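Local coordinates for cellulosomal scaffoldin adaptor protein B (Acetivibrio cellulolyticus, PDB 4UYP) that serves as an adaptor scaffoldin of the cellulosome, its calcium-binding dockerin, the part present here, docking onto a cohesin of the anchoring scaffoldin ScaC, at residues B[13-18]-B[57-61]. The protein carries 2 engineered substitutions. Numbering follows the deposited sequence. Where two conformers were deposited one is given.
Sequences VRSIDA and VRDYV. Engineered in segment 13-18: S15 (natural residue Ile), I16 (natural residue Asn). With CA (calcium ion), chain L.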
ATOM      1  N   VAL B  13     -22.223   5.636  22.055  1.00 15.38           N
ATOM      2  CA  VAL B  13     -21.130   6.249  21.293  1.00 14.44           C
ATOM      3  C   VAL B  13     -20.268   7.001  22.286  1.00 15.53           C
ATOM      4  O   VAL B  13     -20.681   7.917  22.993  1.00 15.10           O
ATOM      5  CB  VAL B  13     -21.702   7.208  20.252  1.00 15.34           C
ATOM      6  CG1 VAL B  13     -20.549   7.710  19.379  1.00 16.24           C
ATOM      7  CG2 VAL B  13     -22.690   6.432  19.355  1.00 17.31           C
ATOM      8  N   ARG B  14     -18.981   6.594  22.337  1.00 14.35           N
ATOM      9  CA  ARG B  14     -18.061   7.009  23.403  1.00 15.55           C
ATOM     10  C   ARG B  14     -16.723   7.335  22.784  1.00 13.46           C
ATOM     11  O   ARG B  14     -16.432   6.969  21.672  1.00 12.30           O
ATOM     12  CB  ARG B  14     -17.824   5.882  24.405  1.00 15.69           C
ATOM     13  CG  ARG B  14     -19.107   5.293  24.956  1.00 17.66           C
ATOM     14  CD  ARG B  14     -19.736   6.419  25.752  1.00 19.39           C
ATOM     15  NE  ARG B  14     -19.260   6.580  27.097  1.00 21.04           N
ATOM     16  CZ  ARG B  14     -19.411   5.695  28.136  1.00 25.46           C
ATOM     17  NH1 ARG B  14     -20.099   4.551  27.959  1.00 25.60           N
ATOM     18  NH2 ARG B  14     -18.872   5.942  29.378  1.00 23.15           N
ATOM     19  N   SER B  15     -15.891   7.961  23.592  1.00 12.63           N
ATOM     20  CA  SER B  15     -14.530   8.356  23.095  0.50 11.57           C
ATOM     21  C   SER B  15     -13.780   7.213  22.460  1.00 11.46           C
ATOM     22  O   SER B  15     -13.044   7.335  21.425  1.00 12.48           O
ATOM     23  CB  SER B  15     -13.702   8.963  24.195  0.50 11.55           C
ATOM     24  OG  SER B  15     -14.266  10.211  24.581  0.50 10.79           O
ATOM     25  N   ILE B  16     -13.870   6.039  23.125  1.00 11.11           N
ATOM     26  CA  ILE B  16     -13.090   4.889  22.652  1.00 11.78           C
ATOM     27  C   ILE B  16     -13.490   4.448  21.259  1.00 12.13           C
ATOM     28  O   ILE B  16     -12.701   3.911  20.505  1.00 11.97           O
ATOM     29  CB  ILE B  16     -13.127   3.736  23.674  1.00 12.01           C
ATOM     30  CG1 ILE B  16     -11.976   2.707  23.463  1.00 12.87           C
ATOM     31  CG2 ILE B  16     -14.485   3.027  23.643  1.00 14.72           C
ATOM     32  CD1 ILE B  16     -10.563   3.294  23.782  1.00 14.07           C
ATOM     33  N   ASP B  17     -14.804   4.637  20.890  1.00 11.15           N
ATOM     34  CA  ASP B  17     -15.223   4.282  19.531  1.00 11.36           C
ATOM     35  C   ASP B  17     -14.378   5.017  18.487  1.00 11.62           C
ATOM     36  O   ASP B  17     -14.066   4.431  17.477  1.00 11.99           O
ATOM     37  CB  ASP B  17     -16.752   4.572  19.363  1.00 13.16           C
ATOM     38  CG  ASP B  17     -17.650   3.628  20.203  1.00 14.93           C
ATOM     39  OD1 ASP B  17     -17.585   2.381  20.069  1.00 14.26           O
ATOM     40  OD2 ASP B  17     -18.492   4.155  20.989  1.00 13.64           O
ATOM     41  N   ALA B  18     -14.062   6.294  18.736  1.00 11.18           N
ATOM     42  CA  ALA B  18     -13.307   7.030  17.719  1.00 10.93           C
ATOM     43  C   ALA B  18     -11.871   6.517  17.724  1.00 11.18           C
ATOM     44  O   ALA B  18     -11.219   6.555  16.681  1.00 10.33           O
ATOM     45  CB  ALA B  18     -13.328   8.552  18.079  1.00 11.41           C
ATOM     46  N   VAL B  57     -16.801  10.891  14.874  1.00 11.43           N
ATOM     47  CA  VAL B  57     -17.244  10.280  16.111  1.00 11.12           C
ATOM     48  C   VAL B  57     -16.731  11.021  17.333  1.00 12.73           C
ATOM     49  O   VAL B  57     -17.494  11.281  18.293  1.00 12.57           O
ATOM     50  CB  VAL B  57     -16.859   8.760  16.137  1.00 11.52           C
ATOM     51  CG1 VAL B  57     -17.205   8.113  17.485  1.00 11.61           C
ATOM     52  CG2 VAL B  57     -17.624   8.059  15.024  1.00 12.03           C
ATOM     53  N   ARG B  58     -15.434  11.380  17.383  1.00 11.65           N
ATOM     54  CA  ARG B  58     -14.949  12.136  18.517  1.00 12.41           C
ATOM     55  C   ARG B  58     -15.730  13.427  18.708  1.00 12.35           C
ATOM     56  O   ARG B  58     -16.115  13.751  19.848  1.00 12.16           O
ATOM     57  CB  ARG B  58     -13.493  12.477  18.249  1.00 14.48           C
ATOM     58  CG  ARG B  58     -12.955  13.224  19.461  1.00 15.30           C
ATOM     59  CD  ARG B  58     -11.680  13.895  19.077  1.00 15.85           C
ATOM     60  NE  ARG B  58     -11.942  15.032  18.158  1.00 15.37           N
ATOM     61  CZ  ARG B  58     -11.010  15.810  17.655  1.00 13.85           C
ATOM     62  NH1 ARG B  58      -9.696  15.575  17.878  1.00 14.39           N
ATOM     63  NH2 ARG B  58     -11.349  16.840  16.841  1.00 12.50           N
ATOM     64  N   ASP B  59     -15.972  14.115  17.593  1.00 11.68           N
ATOM     65  CA  ASP B  59     -16.680  15.436  17.677  1.00 12.64           C
ATOM     66  C   ASP B  59     -18.105  15.221  18.103  1.00 13.63           C
ATOM     67  O   ASP B  59     -18.614  16.127  18.818  1.00 15.01           O
ATOM     68  CB  ASP B  59     -16.556  16.168  16.353  1.00 11.37           C
ATOM     69  CG  ASP B  59     -15.117  16.614  16.052  1.00 11.32           C
ATOM     70  OD1 ASP B  59     -14.230  16.506  16.949  1.00 13.34           O
ATOM     71  OD2 ASP B  59     -14.906  17.104  14.941  1.00 13.23           O
ATOM     72  N   TYR B  60     -18.752  14.155  17.746  1.00 12.72           N
ATOM     73  CA  TYR B  60     -20.097  13.898  18.313  1.00 13.84           C
ATOM     74  C   TYR B  60     -19.996  13.691  19.835  1.00 14.29           C
ATOM     75  O   TYR B  60     -20.802  14.234  20.627  1.00 15.62           O
ATOM     76  CB  TYR B  60     -20.688  12.632  17.650  1.00 14.14           C
ATOM     77  CG  TYR B  60     -21.971  12.140  18.225  1.00 17.10           C
ATOM     78  CD1 TYR B  60     -23.167  12.651  17.720  1.00 19.68           C
ATOM     79  CD2 TYR B  60     -22.013  11.199  19.227  1.00 17.28           C
ATOM     80  CE1 TYR B  60     -24.390  12.262  18.251  1.00 23.14           C
ATOM     81  CE2 TYR B  60     -23.260  10.745  19.695  1.00 19.84           C
ATOM     82  CZ  TYR B  60     -24.426  11.295  19.192  1.00 23.82           C
ATOM     83  OH  TYR B  60     -25.619  10.788  19.799  1.00 24.01           O
ATOM     84  N   VAL B  61     -19.051  12.850  20.278  1.00 12.69           N
ATOM     85  CA  VAL B  61     -18.898  12.590  21.705  1.00 14.04           C
ATOM     86  C   VAL B  61     -18.724  13.905  22.456  1.00 15.93           C
ATOM     87  O   VAL B  61     -19.265  14.086  23.559  1.00 17.32           O
ATOM     88  CB  VAL B  61     -17.747  11.602  21.948  1.00 15.43           C
ATOM     89  CG1 VAL B  61     -17.480  11.518  23.449  1.00 17.62           C
ATOM     90  CG2 VAL B  61     -18.160  10.219  21.417  1.00 15.55           C
TER
HETATM   91 CA    CA L 201     -19.418   2.137  21.870  1.00 14.74          CA
HETATM   92  O   HOH W   1     -17.696   2.380  23.536  1.00 13.15           O
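V13 meets helix 51-61 mainly through its CG1, which lies 3.9 Å from V57 CG1 and 3.8 Å from Y60 CD2; its CB also rests against Y60 CE2. In this type I dockerin, a paired EF-hand-like fold, residues 13-18 span the end of the first calcium loop and the start of helix 15-26, and they pack on the last turn of helix 51-61. With CG1 of V13 anti to the backbone N (chi1 -174°), that branch faces V57, while the Y60 side chain crosses V13 at about a right angle. V57 CG1 also meets A18 CB and comes within 4.0 Å of D17 CB, so one methyl is shared by the loop and the new helix. A18 CA is 5.4 Å from V57 CA and A18 CB 3.6 Å from R58 N, consistent with the small side chain letting the backbones come close. One turn on, V61 packs at the loop-to-helix junction, its CG2 3.5 Å from R14 C. No hydrogen bond links the segments, which hide 326 Å² by apolar and van der Waals contact.

Beyond Y60, F68 brings its ring against the tyrosine. R58 and D59 carry the same helix to the partner: R58 NH1 bonds A79 O and D59 OD2 bonds Y32 OH, both of the ScaC chain, while R58 NE and NH2 both hold D59 OD1 in the guanidinium plane.

Behind V13 and A18 the calcium fixes the loop, D17 joining D6, D8, N10 and S12 around it. Both carboxylate oxygens of D17 bind the ion, OD2 at 2.4 Å, and the anti lone pair of that OD2 also accepts R14 N at 2.8 Å, tying the loop backbone to the metal site.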